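4'-phospho-dehydrooxetanocin synthase (PDB 5UL3) catalyses the oxidative ring contraction of dAMP to an oxetane aldehyde in oxetanocin A biosynthesis, using cobalamin, a [4Fe-4S] cluster and S-adenosylmethionine. Local coordinates at residues A[257-265]-A[274-282]. Residues are numbered along the deposited sequence; the frame is centred on the assembly and turned at random. Where two conformers were deposited one is given.
With EDO (1,2-ethanediol), chain M; EDO (1,2-ethanediol), chain L.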
loop_
_atom_site.group_PDB
_atom_site.type_symbol
_atom_site.label_atom_id
_atom_site.label_comp_id
_atom_site.label_asym_id
_atom_site.label_seq_id
_atom_site.Cartn_x
_atom_site.Cartn_y
_atom_site.Cartn_z
ATOM N N LYS A 257 3.188 6.323 -33.193
ATOM C CA LYS A 257 3.594 7.695 -32.939
ATOM C C LYS A 257 3.366 8.033 -31.472
ATOM O O LYS A 257 2.594 7.374 -30.774
ATOM C CB LYS A 257 2.817 8.678 -33.818
ATOM C CG LYS A 257 2.719 8.295 -35.283
ATOM C CD LYS A 257 2.038 9.417 -36.066
ATOM C CE LYS A 257 1.640 8.979 -37.464
ATOM N NZ LYS A 257 0.508 8.008 -37.451
ATOM N N LEU A 258 4.037 9.097 -31.019
ATOM C CA LEU A 258 3.898 9.537 -29.635
ATOM C C LEU A 258 2.442 9.812 -29.270
ATOM O O LEU A 258 2.017 9.535 -28.144
ATOM C CB LEU A 258 4.751 10.782 -29.392
ATOM C CG LEU A 258 4.848 11.338 -27.967
ATOM C CD1 LEU A 258 5.424 10.307 -27.014
ATOM C CD2 LEU A 258 5.698 12.599 -27.944
ATOM N N ASP A 259 1.659 10.364 -30.196
ATOM C CA ASP A 259 0.279 10.687 -29.849
ATOM C C ASP A 259 -0.635 9.465 -29.856
ATOM O O ASP A 259 -1.841 9.610 -29.620
ATOM C CB ASP A 259 -0.265 11.795 -30.768
ATOM C CG ASP A 259 -0.480 11.352 -32.215
ATOM O OD1 ASP A 259 -0.220 10.192 -32.581
ATOM O OD2 ASP A 259 -0.938 12.202 -33.005
ATOM N N GLU A 260 -0.085 8.274 -30.089
ATOM C CA GLU A 260 -0.803 7.009 -30.016
ATOM C C GLU A 260 -0.426 6.175 -28.794
ATOM O O GLU A 260 -1.002 5.103 -28.596
ATOM C CB GLU A 260 -0.537 6.190 -31.287
ATOM C CG GLU A 260 -1.191 6.785 -32.548
ATOM C CD GLU A 260 -0.754 6.080 -33.818
ATOM O OE1 GLU A 260 0.454 5.814 -33.975
ATOM O OE2 GLU A 260 -1.619 5.792 -34.667
ATOM N N VAL A 261 0.512 6.637 -27.978
ATOM C CA VAL A 261 1.019 5.857 -26.851
ATOM C C VAL A 261 0.010 5.914 -25.707
ATOM O O VAL A 261 -0.340 6.999 -25.235
ATOM C CB VAL A 261 2.389 6.378 -26.395
ATOM C CG1 VAL A 261 2.810 5.740 -25.050
ATOM C CG2 VAL A 261 3.449 6.128 -27.476
ATOM N N ASN A 262 -0.429 4.744 -25.250
ATOM C CA ASN A 262 -1.407 4.638 -24.171
ATOM C C ASN A 262 -1.025 5.450 -22.941
ATOM O O ASN A 262 0.093 5.348 -22.429
ATOM C CB ASN A 262 -1.563 3.168 -23.768
ATOM C CG ASN A 262 -2.549 2.983 -22.624
ATOM O OD1 ASN A 262 -3.729 2.753 -22.859
ATOM N ND2 ASN A 262 -2.066 3.091 -21.381
ATOM N N GLY A 263 -1.979 6.239 -22.449
ATOM C CA GLY A 263 -1.933 6.711 -21.069
ATOM C C GLY A 263 -0.742 7.551 -20.661
ATOM O O GLY A 263 -0.262 7.429 -19.521
ATOM N N ILE A 264 -0.269 8.432 -21.542
ATOM C CA ILE A 264 0.818 9.336 -21.183
ATOM C C ILE A 264 0.382 10.786 -21.348
ATOM O O ILE A 264 -0.527 11.112 -22.125
ATOM C CB ILE A 264 2.101 9.109 -22.014
ATOM C CG1 ILE A 264 1.790 9.305 -23.495
ATOM C CG2 ILE A 264 2.724 7.743 -21.725
ATOM C CD1 ILE A 264 3.049 9.450 -24.361
ATOM N N SER A 265 1.042 11.661 -20.597
ATOM C CA SER A 265 0.982 13.097 -20.819
ATOM C C SER A 265 2.366 13.586 -21.226
ATOM O O SER A 265 3.381 13.094 -20.722
ATOM C CB SER A 265 0.492 13.842 -19.576
ATOM O OG SER A 265 1.170 13.411 -18.413
ATOM N N LYS A 274 -0.285 17.579 -23.842
ATOM C CA LYS A 274 -1.281 16.662 -24.374
ATOM C C LYS A 274 -1.438 15.476 -23.432
ATOM O O LYS A 274 -0.513 15.129 -22.697
ATOM C CB LYS A 274 -0.895 16.175 -25.776
ATOM C CG LYS A 274 -0.908 17.275 -26.831
ATOM C CD LYS A 274 -2.272 17.958 -26.880
ATOM C CE LYS A 274 -2.209 19.310 -27.572
ATOM N NZ LYS A 274 -3.525 20.013 -27.501
ATOM N N HIS A 275 -2.628 14.874 -23.441
ATOM C CA HIS A 275 -2.908 13.651 -22.698
ATOM C C HIS A 275 -3.463 12.621 -23.664
ATOM O O HIS A 275 -4.374 12.922 -24.446
ATOM C CB HIS A 275 -3.910 13.879 -21.556
ATOM C CG HIS A 275 -3.454 14.868 -20.528
ATOM N ND1 HIS A 275 -3.146 14.507 -19.232
ATOM C CD2 HIS A 275 -3.265 16.207 -20.601
ATOM C CE1 HIS A 275 -2.783 15.581 -18.553
ATOM N NE2 HIS A 275 -2.844 16.625 -19.363
ATOM N N ASN A 276 -2.912 11.412 -23.619
ATOM C CA ASN A 276 -3.409 10.302 -24.403
ATOM C C ASN A 276 -4.317 9.440 -23.535
ATOM O O ASN A 276 -4.029 9.210 -22.358
ATOM C CB ASN A 276 -2.264 9.451 -24.955
ATOM C CG ASN A 276 -1.439 10.176 -26.010
ATOM O OD1 ASN A 276 -1.836 11.229 -26.519
ATOM N ND2 ASN A 276 -0.281 9.612 -26.344
ATOM N N VAL A 277 -5.407 8.956 -24.131
ATOM C CA VAL A 277 -6.320 8.070 -23.421
ATOM C C VAL A 277 -5.589 6.833 -22.897
ATOM O O VAL A 277 -4.734 6.245 -23.582
ATOM C CB VAL A 277 -7.467 7.656 -24.357
ATOM C CG1 VAL A 277 -8.375 6.642 -23.666
ATOM C CG2 VAL A 277 -8.240 8.890 -24.802
ATOM N N ALA A 278 -5.939 6.427 -21.677
ATOM C CA ALA A 278 -5.421 5.208 -21.058
ATOM C C ALA A 278 -6.508 4.145 -21.065
ATOM O O ALA A 278 -7.562 4.325 -20.441
ATOM C CB ALA A 278 -4.961 5.481 -19.628
ATOM N N GLU A 279 -6.266 3.056 -21.778
ATOM C CA GLU A 279 -7.180 1.923 -21.751
ATOM C C GLU A 279 -6.907 1.125 -20.480
ATOM O O GLU A 279 -5.770 0.697 -20.242
ATOM C CB GLU A 279 -6.990 1.068 -23.000
ATOM C CG GLU A 279 -7.719 -0.266 -22.990
ATOM C CD GLU A 279 -7.172 -1.242 -24.029
ATOM O OE1 GLU A 279 -6.354 -0.834 -24.884
ATOM O OE2 GLU A 279 -7.547 -2.428 -23.975
ATOM N N THR A 280 -7.931 0.942 -19.650
ATOM C CA THR A 280 -7.718 0.227 -18.397
ATOM C C THR A 280 -7.197 -1.188 -18.653
ATOM O O THR A 280 -7.669 -1.903 -19.547
ATOM C CB THR A 280 -9.009 0.196 -17.589
ATOM O OG1 THR A 280 -9.363 1.546 -17.263
ATOM C CG2 THR A 280 -8.796 -0.592 -16.290
ATOM N N VAL A 281 -6.188 -1.583 -17.872
ATOM C CA VAL A 281 -5.504 -2.849 -18.126
ATOM C C VAL A 281 -6.427 -4.031 -17.846
ATOM O O VAL A 281 -7.211 -4.031 -16.890
ATOM C CB VAL A 281 -4.219 -2.921 -17.280
ATOM C CG1 VAL A 281 -3.603 -4.335 -17.331
ATOM C CG2 VAL A 281 -3.207 -1.893 -17.794
ATOM N N ASN A 282 -6.340 -5.058 -18.692
ATOM C CA ASN A 282 -7.066 -6.304 -18.459
ATOM C C ASN A 282 -6.322 -7.078 -17.365
ATOM O O ASN A 282 -5.601 -8.050 -17.613
ATOM C CB ASN A 282 -7.183 -7.087 -19.762
ATOM C CG ASN A 282 -7.916 -8.387 -19.590
ATOM O OD1 ASN A 282 -8.565 -8.615 -18.568
ATOM N ND2 ASN A 282 -7.828 -9.256 -20.599
HETATM C C1 EDO M . -4.718 11.200 -30.428
HETATM O O1 EDO M . -3.696 11.779 -29.602
HETATM C C2 EDO M . -4.217 11.047 -31.863
HETATM O O2 EDO M . -4.022 9.660 -32.186
HETATM C C1 EDO L . 3.355 14.308 -31.808
HETATM O O1 EDO L . 4.279 15.121 -31.067
HETATM C C2 EDO L . 3.980 12.963 -32.171
HETATM O O2 EDO L . 2.959 12.028 -32.574
HETATM O O HOH W 1 -3.669 2.042 -19.208
HETATM O O HOH W 2 -4.343 0.836 -25.458
#
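N276 reaches from the end of one hairpin strand toward the 3-10 segment 258-260 and V261. N276 CB lies 3.1 Å from V261 O. CG sits anti to the carbonyl carbon (chi1 -68°), which carries the amide in among the carbonyls there. OD1 lies near D259 O, but both are acceptors and no bond forms. N276 ND2 donates to L258 O (2.9 Å), in the carbonyl plane, and to V261 O (2.8 Å). Both acceptors lie close to the amide plane, so the two bonds fix the rotation of the amide. L258 O also accepts from V261 N. I264 CG1 packs alongside N276 ND2 at 3.5 Å. The backbone of N276 is tied too: its N bonds to I264 O, nearly straight at 171°. Further along, N262 OD1 accepts a bond from E279 N at 2.8 Å, while two waters bridge N262 and E279. G263 N meets V277 O from above the carbonyl plane. S265 CB covers one face of the H275 ring, a CH-pi contact. The contact extends hairpin 264-267/273-275 at the edge of the cobalamin-binding Rossmann domain, with strand 235-237 beside 264-267 and helix 242-252 packed against L258, V261, N262 and I264.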